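RNA-binding protein RO60 (Deinococcus radiodurans, PDB 2NVO) binds several small RNAs that accumulate during recovery from ultraviolet irradiation and contributes to the resistance of this bacterium to ultraviolet light. Local coordinates at residues A[227-232]-A[249-254]; A[457-462]-A[491-496]; A[474-479]-A[507-512]. All blocks are in the same frame, centred on the assembly; numbering follows the deposited sequence.

Interaction 1. Residues A[227-232]-A[249-254]; sequences LKATEA and LEAVPT
The carbonyl oxygen of Ala229 meets the ring of Pro253 from the side of its CD carbon, Ala229 O lying 3.3 Å from Pro253 CD and a little farther from CG. No hydrogen bond crosses between residues 227-232 and 249-254; this touch is van der Waals contact, at most with some weak C-H...O character. The carbonyl of Thr230 adds a second, with Thr230 O 3.9 Å from Pro253 CG. The proline ring therefore sits against two successive carbonyls, those of Ala229 and Thr230. The methyl group of the same Ala229 points at the other segment and rests on the backbone of the short 3-10 turn 249-251: Ala229 CB is 3.4 Å from Ala251 O and 4.1 Å from Ala251 CB, two methyls in apolar contact. Thr230 turns its side chain away, and its OG1 bonds back to the carbonyl of His226 in the preceding helical turn. Val252 also turns away and packs on Ala238 and Met242 of helix 235-245, while Leu249 packs on helix 259-266. The contact thus brings helix 219-229 and the residues after it against the loop before helix 259-266, within a region that probably takes part in RNA binding, as in related Ro proteins. With methyls, a proline ring and carbonyl oxygens meeting and no hydrogen bond across, the contact probably depends on close fit, with weak C-H...O attraction at most.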
loop_
_atom_site.group_PDB
_atom_site.type_symbol
_atom_site.label_atom_id
_atom_site.label_comp_id
_atom_site.label_asym_id
_atom_site.label_seq_id
_atom_site.Cartn_x
_atom_site.Cartn_y
_atom_site.Cartn_z
ATOM N N LEU A 227 -20.106 -21.106 6.937
ATOM C CA LEU A 227 -20.158 -22.127 7.972
ATOM C C LEU A 227 -19.834 -23.491 7.372
ATOM O O LEU A 227 -18.835 -24.119 7.734
ATOM C CB LEU A 227 -21.536 -22.143 8.632
ATOM C CG LEU A 227 -21.875 -20.860 9.392
ATOM C CD1 LEU A 227 -23.261 -20.932 10.003
ATOM C CD2 LEU A 227 -20.825 -20.583 10.459
ATOM N N LYS A 228 -20.673 -23.929 6.439
ATOM C CA LYS A 228 -20.480 -25.201 5.749
ATOM C C LYS A 228 -19.102 -25.302 5.097
ATOM O O LYS A 228 -18.479 -26.362 5.110
ATOM C CB LYS A 228 -21.577 -25.407 4.706
ATOM C CG LYS A 228 -22.977 -25.105 5.229
ATOM C CD LYS A 228 -24.066 -25.726 4.359
ATOM C CE LYS A 228 -24.097 -25.118 2.966
ATOM N NZ LYS A 228 -25.230 -25.649 2.157
ATOM N N ALA A 229 -18.624 -24.198 4.537
ATOM C CA ALA A 229 -17.327 -24.187 3.875
ATOM C C ALA A 229 -16.204 -24.641 4.807
ATOM O O ALA A 229 -15.272 -25.324 4.380
ATOM C CB ALA A 229 -17.027 -22.807 3.315
ATOM N N THR A 230 -16.292 -24.262 6.078
ATOM C CA THR A 230 -15.256 -24.613 7.041
ATOM C C THR A 230 -15.227 -26.123 7.273
ATOM O O THR A 230 -14.261 -26.664 7.807
ATOM C CB THR A 230 -15.457 -23.874 8.380
ATOM O OG1 THR A 230 -15.666 -22.476 8.130
ATOM C CG2 THR A 230 -14.237 -24.033 9.266
ATOM N N GLU A 231 -16.286 -26.796 6.838
ATOM C CA GLU A 231 -16.442 -28.231 7.044
ATOM C C GLU A 231 -16.373 -29.007 5.721
ATOM O O GLU A 231 -17.209 -29.876 5.468
ATOM C CB GLU A 231 -17.794 -28.492 7.712
ATOM C CG GLU A 231 -17.799 -29.641 8.700
ATOM C CD GLU A 231 -17.030 -29.315 9.968
ATOM O OE1 GLU A 231 -16.737 -30.255 10.742
ATOM O OE2 GLU A 231 -16.721 -28.121 10.188
ATOM N N ALA A 232 -15.377 -28.705 4.889
ATOM C CA ALA A 232 -15.361 -29.182 3.500
ATOM C C ALA A 232 -14.771 -30.576 3.298
ATOM O O ALA A 232 -15.454 -31.485 2.820
ATOM C CB ALA A 232 -14.649 -28.176 2.603
ATOM N N LEU A 249 -12.354 -17.240 -1.798
ATOM C CA LEU A 249 -11.365 -18.301 -1.632
ATOM C C LEU A 249 -10.925 -18.417 -0.175
ATOM O O LEU A 249 -10.427 -19.460 0.259
ATOM C CB LEU A 249 -10.152 -18.017 -2.516
ATOM C CG LEU A 249 -8.868 -18.806 -2.280
ATOM C CD1 LEU A 249 -9.036 -20.261 -2.683
ATOM C CD2 LEU A 249 -7.746 -18.167 -3.059
ATOM N N GLU A 250 -11.119 -17.333 0.572
ATOM C CA GLU A 250 -10.800 -17.294 1.992
ATOM C C GLU A 250 -11.586 -18.357 2.745
ATOM O O GLU A 250 -11.053 -19.022 3.637
ATOM C CB GLU A 250 -11.157 -15.923 2.564
ATOM C CG GLU A 250 -10.954 -14.767 1.595
ATOM C CD GLU A 250 -11.667 -13.512 2.055
ATOM O OE1 GLU A 250 -12.432 -13.593 3.043
ATOM O OE2 GLU A 250 -11.468 -12.448 1.433
ATOM N N ALA A 251 -12.857 -18.505 2.371
ATOM C CA ALA A 251 -13.790 -19.394 3.062
ATOM C C ALA A 251 -13.364 -20.858 3.028
ATOM O O ALA A 251 -13.885 -21.682 3.778
ATOM C CB ALA A 251 -15.183 -19.246 2.476
ATOM N N VAL A 252 -12.418 -21.176 2.153
ATOM C CA VAL A 252 -12.008 -22.561 1.955
ATOM C C VAL A 252 -10.755 -22.915 2.755
ATOM O O VAL A 252 -9.710 -22.287 2.594
ATOM C CB VAL A 252 -11.794 -22.869 0.461
ATOM C CG1 VAL A 252 -11.205 -24.265 0.280
ATOM C CG2 VAL A 252 -13.108 -22.730 -0.289
ATOM N N PRO A 253 -10.868 -23.920 3.631
ATOM C CA PRO A 253 -9.727 -24.382 4.417
ATOM C C PRO A 253 -8.519 -24.628 3.529
ATOM O O PRO A 253 -8.638 -25.252 2.474
ATOM C CB PRO A 253 -10.235 -25.696 5.006
ATOM C CG PRO A 253 -11.698 -25.475 5.160
ATOM C CD PRO A 253 -12.103 -24.648 3.972
ATOM N N THR A 254 -7.370 -24.117 3.956
ATOM C CA THR A 254 -6.125 -24.284 3.219
ATOM C C THR A 254 -5.896 -25.734 2.777
ATOM O O THR A 254 -5.286 -25.990 1.734
ATOM C CB THR A 254 -4.926 -23.789 4.060
ATOM O OG1 THR A 254 -5.002 -22.364 4.197
ATOM C CG2 THR A 254 -3.604 -24.163 3.402
#

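Interaction 2. Residues A[457-462]-A[491-496]; sequences VDTFVV and KLIVVG
Phe460 and Leu492, paired across two parallel strands, put their side chains on the same face of the sheet, and the hollow beside the CB of Phe460 is filled by one branch of the leucine: Phe460 CB is 3.8 Å from Leu492 CD1. The same methyl reaches along to Val462, whose CG2 it meets at a slant 4.2 Å from Leu492 CD1, so a single branch bridges the two residues. With CG anti to its carbonyl carbon (chi1 -71°), the phenylalanine ring leans away from 491-496; Val457 CG1 lies over the centre of one ring face, 3.4 Å above the plane, and the carbonyl oxygen of Lys491 comes to the ring edge in its plane. On the other face, Ile493 stands beside Val461 and points the same way. Its CD1 rests over the notch formed by two methyls, Val461 CG2 at 4.1 Å from Ile493 CD1 and Thr459 CG2 only slightly farther. Val461 offers its second branch, CG1, to CG2 of Val495, which lies slantwise to it. Between the two strands runs a ladder of five backbone bonds, from Lys491 N to Asp458 O at 2.8 Å to the last rung, Val495 N to Val462 O at 2.9 Å; the strand segments are inclined by 15° to each other. Val462 lies about 4 Å, side chain to side chain, from Thr441, which probably binds a divalent metal. These are neighbouring strands of the vWA-like sheet, joined through helix 475-486 as a beta-alpha-beta crossover. Strand 364-369 bonds to the far edge of 457-462, helix 445-452 packs on the Phe460 and Leu492 face, and helix 522-530 takes the face of Val461, Ile493 and Val495.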
loop_
_atom_site.group_PDB
_atom_site.type_symbol
_atom_site.label_atom_id
_atom_site.label_comp_id
_atom_site.label_asym_id
_atom_site.label_seq_id
_atom_site.Cartn_x
_atom_site.Cartn_y
_atom_site.Cartn_z
ATOM N N VAL A 457 14.701 22.370 -12.085
ATOM C CA VAL A 457 14.244 21.085 -11.543
ATOM C C VAL A 457 13.303 21.334 -10.377
ATOM O O VAL A 457 13.620 22.114 -9.487
ATOM C CB VAL A 457 15.449 20.248 -11.046
ATOM C CG1 VAL A 457 14.979 18.951 -10.326
ATOM C CG2 VAL A 457 16.383 19.925 -12.219
ATOM N N ASP A 458 12.138 20.694 -10.385
ATOM C CA ASP A 458 11.224 20.768 -9.257
ATOM C C ASP A 458 11.506 19.662 -8.227
ATOM O O ASP A 458 11.477 19.901 -7.016
ATOM C CB ASP A 458 9.780 20.601 -9.735
ATOM C CG ASP A 458 9.354 21.689 -10.690
ATOM O OD1 ASP A 458 9.612 22.859 -10.364
ATOM O OD2 ASP A 458 8.779 21.358 -11.747
ATOM N N THR A 459 11.756 18.450 -8.721
ATOM C CA THR A 459 11.854 17.272 -7.844
ATOM C C THR A 459 13.118 16.480 -8.138
ATOM O O THR A 459 13.300 16.014 -9.255
ATOM C CB THR A 459 10.662 16.341 -8.099
ATOM O OG1 THR A 459 9.447 17.114 -8.134
ATOM C CG2 THR A 459 10.582 15.268 -7.007
ATOM N N PHE A 460 14.008 16.369 -7.164
ATOM C CA PHE A 460 15.206 15.539 -7.321
ATOM C C PHE A 460 14.891 14.184 -6.688
ATOM O O PHE A 460 14.316 14.152 -5.607
ATOM C CB PHE A 460 16.388 16.176 -6.573
ATOM C CG PHE A 460 16.924 17.436 -7.231
ATOM C CD1 PHE A 460 17.945 17.372 -8.159
ATOM C CD2 PHE A 460 16.392 18.673 -6.910
ATOM C CE1 PHE A 460 18.433 18.533 -8.751
ATOM C CE2 PHE A 460 16.889 19.846 -7.486
ATOM C CZ PHE A 460 17.890 19.774 -8.407
ATOM N N VAL A 461 15.221 13.081 -7.356
ATOM C CA VAL A 461 15.016 11.759 -6.756
ATOM C C VAL A 461 16.295 10.945 -6.888
ATOM O O VAL A 461 16.818 10.776 -7.986
ATOM C CB VAL A 461 13.865 10.953 -7.419
ATOM C CG1 VAL A 461 13.649 9.643 -6.639
ATOM C CG2 VAL A 461 12.578 11.760 -7.425
ATOM N N VAL A 462 16.802 10.459 -5.765
ATOM C CA VAL A 462 17.994 9.636 -5.783
ATOM C C VAL A 462 17.591 8.193 -5.532
ATOM O O VAL A 462 16.860 7.918 -4.591
ATOM C CB VAL A 462 18.992 10.080 -4.691
ATOM C CG1 VAL A 462 20.159 9.028 -4.552
ATOM C CG2 VAL A 462 19.527 11.476 -5.021
ATOM N N LYS A 491 12.398 20.001 -4.348
ATOM C CA LYS A 491 12.325 18.995 -3.294
ATOM C C LYS A 491 13.324 17.881 -3.586
ATOM O O LYS A 491 13.737 17.690 -4.722
ATOM C CB LYS A 491 10.913 18.414 -3.197
ATOM C CG LYS A 491 9.857 19.398 -2.697
ATOM C CD LYS A 491 8.494 18.740 -2.671
ATOM C CE LYS A 491 7.453 19.608 -1.984
ATOM N NZ LYS A 491 7.246 20.855 -2.740
ATOM N N LEU A 492 13.695 17.137 -2.555
ATOM C CA LEU A 492 14.604 16.003 -2.732
ATOM C C LEU A 492 13.986 14.752 -2.103
ATOM O O LEU A 492 13.535 14.792 -0.959
ATOM C CB LEU A 492 15.945 16.296 -2.055
ATOM C CG LEU A 492 16.861 15.074 -1.907
ATOM C CD1 LEU A 492 17.277 14.568 -3.291
ATOM C CD2 LEU A 492 18.084 15.408 -1.028
ATOM N N ILE A 493 13.960 13.655 -2.854
ATOM C CA ILE A 493 13.526 12.362 -2.317
ATOM C C ILE A 493 14.737 11.447 -2.434
ATOM O O ILE A 493 15.340 11.367 -3.492
ATOM C CB ILE A 493 12.375 11.731 -3.141
ATOM C CG1 ILE A 493 11.166 12.690 -3.262
ATOM C CG2 ILE A 493 11.949 10.371 -2.535
ATOM C CD1 ILE A 493 10.081 12.210 -4.195
ATOM N N VAL A 494 15.119 10.821 -1.331
ATOM C CA VAL A 494 16.165 9.805 -1.345
ATOM C C VAL A 494 15.528 8.439 -1.066
ATOM O O VAL A 494 14.910 8.219 -0.027
ATOM C CB VAL A 494 17.267 10.131 -0.298
ATOM C CG1 VAL A 494 18.367 9.053 -0.328
ATOM C CG2 VAL A 494 17.859 11.508 -0.593
ATOM N N VAL A 495 15.668 7.532 -2.025
ATOM C CA VAL A 495 15.118 6.199 -1.925
ATOM C C VAL A 495 16.228 5.163 -1.676
ATOM O O VAL A 495 17.060 4.922 -2.542
ATOM C CB VAL A 495 14.352 5.827 -3.208
ATOM C CG1 VAL A 495 13.658 4.443 -3.013
ATOM C CG2 VAL A 495 13.318 6.881 -3.510
ATOM N N GLY A 496 16.240 4.586 -0.482
ATOM C CA GLY A 496 17.094 3.442 -0.204
ATOM C C GLY A 496 16.298 2.193 -0.428
ATOM O O GLY A 496 15.620 1.712 0.491
#

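Interaction 3. Residues A[474-479]-A[507-512]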
loop_
_atom_site.group_PDB
_atom_site.type_symbol
_atom_site.label_atom_id
_atom_site.label_comp_id
_atom_site.label_asym_id
_atom_site.label_seq_id
_atom_site.Cartn_x
_atom_site.Cartn_y
_atom_site.Cartn_z
ATOM N N HIS A 474 26.291 19.078 2.490
ATOM C CA HIS A 474 25.071 18.360 2.827
ATOM C C HIS A 474 23.980 18.770 1.850
ATOM O O HIS A 474 23.969 19.910 1.377
ATOM C CB HIS A 474 24.631 18.635 4.261
ATOM C CG HIS A 474 23.546 17.714 4.743
ATOM N ND1 HIS A 474 22.209 18.034 4.664
ATOM C CD2 HIS A 474 23.605 16.476 5.295
ATOM C CE1 HIS A 474 21.488 17.035 5.149
ATOM N NE2 HIS A 474 22.314 16.082 5.542
ATOM N N PRO A 475 23.071 17.836 1.525
ATOM C CA PRO A 475 21.963 18.174 0.629
ATOM C C PRO A 475 21.143 19.374 1.100
ATOM O O PRO A 475 20.558 20.016 0.244
ATOM C CB PRO A 475 21.109 16.905 0.637
ATOM C CG PRO A 475 22.128 15.797 0.826
ATOM C CD PRO A 475 23.126 16.388 1.817
ATOM N N THR A 476 21.064 19.646 2.404
ATOM C CA THR A 476 20.298 20.804 2.881
ATOM C C THR A 476 20.912 22.112 2.372
ATOM O O THR A 476 20.210 23.004 1.911
ATOM C CB THR A 476 20.151 20.850 4.441
ATOM O OG1 THR A 476 21.432 20.745 5.076
ATOM C CG2 THR A 476 19.258 19.728 4.937
ATOM N N VAL A 477 22.231 22.218 2.485
ATOM C CA VAL A 477 22.976 23.353 1.953
ATOM C C VAL A 477 22.822 23.424 0.432
ATOM O O VAL A 477 22.575 24.500 -0.138
ATOM C CB VAL A 477 24.468 23.259 2.355
ATOM C CG1 VAL A 477 25.321 24.219 1.546
ATOM C CG2 VAL A 477 24.629 23.503 3.844
ATOM N N ALA A 478 22.933 22.267 -0.219
ATOM C CA ALA A 478 22.710 22.175 -1.660
ATOM C C ALA A 478 21.363 22.750 -2.074
ATOM O O ALA A 478 21.288 23.539 -3.008
ATOM C CB ALA A 478 22.849 20.718 -2.152
ATOM N N LEU A 479 20.298 22.344 -1.391
ATOM C CA LEU A 479 18.965 22.811 -1.744
ATOM C C LEU A 479 18.806 24.325 -1.546
ATOM O O LEU A 479 18.144 24.993 -2.350
ATOM C CB LEU A 479 17.901 22.067 -0.945
ATOM C CG LEU A 479 17.668 20.606 -1.367
ATOM C CD1 LEU A 479 16.903 19.864 -0.282
ATOM C CD2 LEU A 479 16.915 20.570 -2.693
ATOM N N PRO A 507 14.341 16.779 9.510
ATOM C CA PRO A 507 13.018 16.731 10.143
ATOM C C PRO A 507 12.425 18.127 10.276
ATOM O O PRO A 507 11.205 18.289 10.238
ATOM C CB PRO A 507 13.318 16.155 11.531
ATOM C CG PRO A 507 14.595 15.417 11.368
ATOM C CD PRO A 507 15.384 16.213 10.378
ATOM N N GLN A 508 13.295 19.123 10.414
ATOM C CA GLN A 508 12.873 20.514 10.535
ATOM C C GLN A 508 12.476 21.147 9.198
ATOM O O GLN A 508 11.858 22.210 9.170
ATOM C CB GLN A 508 13.976 21.346 11.191
ATOM C CG GLN A 508 14.481 20.788 12.512
ATOM C CD GLN A 508 15.266 21.815 13.317
ATOM O OE1 GLN A 508 15.524 22.924 12.843
ATOM N NE2 GLN A 508 15.644 21.453 14.544
ATOM N N ARG A 509 12.823 20.509 8.087
ATOM C CA ARG A 509 12.438 21.052 6.787
ATOM C C ARG A 509 11.225 20.325 6.234
ATOM O O ARG A 509 10.815 19.310 6.774
ATOM C CB ARG A 509 13.602 20.984 5.807
ATOM C CG ARG A 509 14.831 21.743 6.290
ATOM C CD ARG A 509 16.032 21.462 5.420
ATOM N NE ARG A 509 15.846 21.950 4.060
ATOM C CZ ARG A 509 16.519 22.958 3.523
ATOM N NH1 ARG A 509 17.443 23.603 4.232
ATOM N NH2 ARG A 509 16.264 23.322 2.270
ATOM N N ARG A 510 10.642 20.864 5.172
ATOM C CA ARG A 510 9.490 20.230 4.546
ATOM C C ARG A 510 9.808 19.765 3.138
ATOM O O ARG A 510 8.998 19.071 2.527
ATOM C CB ARG A 510 8.299 21.184 4.498
ATOM C CG ARG A 510 7.680 21.456 5.848
ATOM C CD ARG A 510 6.265 22.011 5.719
ATOM N NE ARG A 510 5.352 21.050 5.102
ATOM C CZ ARG A 510 4.710 21.250 3.953
ATOM N NH1 ARG A 510 4.861 22.390 3.287
ATOM N NH2 ARG A 510 3.907 20.309 3.472
ATOM N N ASP A 511 10.981 20.150 2.629
ATOM C CA ASP A 511 11.318 19.908 1.229
ATOM C C ASP A 511 12.077 18.589 1.005
ATOM O O ASP A 511 12.647 18.389 -0.051
ATOM C CB ASP A 511 12.100 21.100 0.631
ATOM C CG ASP A 511 13.364 21.458 1.435
ATOM O OD1 ASP A 511 13.681 20.780 2.436
ATOM O OD2 ASP A 511 14.056 22.432 1.063
ATOM N N MET A 512 12.062 17.699 1.994
ATOM C CA MET A 512 12.864 16.478 1.921
ATOM C C MET A 512 12.090 15.255 2.387
ATOM O O MET A 512 11.348 15.311 3.367
ATOM C CB MET A 512 14.122 16.607 2.788
ATOM C CG MET A 512 14.969 17.804 2.439
ATOM S SD MET A 512 16.398 18.002 3.524
ATOM C CE MET A 512 17.602 16.928 2.743
#
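Arg509 lays its guanidinium against the first turn of helix 475-486, Thr476 CA lying over one face, offset toward the rim, while the arginine's aliphatic part slants past the threonine methyl, Thr476 CG2 being 3.7 Å from Arg509 CD. The group is held flat from within its own loop: Asp511 receives it side-on, Arg509 NE giving to Asp511 OD1 at 2.9 Å and Arg509 NH2 to Asp511 OD2 at 2.7 Å, both through syn lone pairs. A bend at chi3 (65°) turns the guanidinium into this grip, and NH1 has a second acid, Asp480, in the helix. The two-point grip fixes the guanidinium's rotation, and its charge would be expected to stabilise both carboxylates. Met512 brings its sulfur to the same methyl, Met512 SD lying 3.6 Å from Thr476 CG2, the two side chains crossing at about a right angle, and its CE reaches Pro475 CB. Leu479, one turn on, touches Met512 CG with its CD1 at 3.9 Å. His474 caps the helix start: its ND1 accepts from Thr476 N (3.0 Å), which lies 29° out of the ring plane, and shares a hydrogen bond with Thr476 OG1. Pro475, Leu479 and Met512 also touch Leu492 of strand 491-496. This is the layering of a vWA-like alpha/beta domain, a helix of a beta-alpha-beta unit lying over the sheet, here with the loop entering strand 512-517 folded against the helix start.

How the interactions relate
Following the chain from its N terminus, interaction 1 comes first, closing a loop around helix 235-245 inside the TROVE domain. The chain then runs on to the vWA-like domain, where interaction 2 pairs strand 459-464 with strand 491-496 and encloses helix 475-486. Interaction 3 starts within that loop and ends beyond it, so the two cross: it ties the enclosed helix to the approach to strand 512-517. They touch directly, Leu492 N lying 3.0 Å from Asp511 O, a probable hydrogen bond. Interaction 1 stands apart, its centre about 48 Å from that of interaction 2, on the opposite side of the chain's centre.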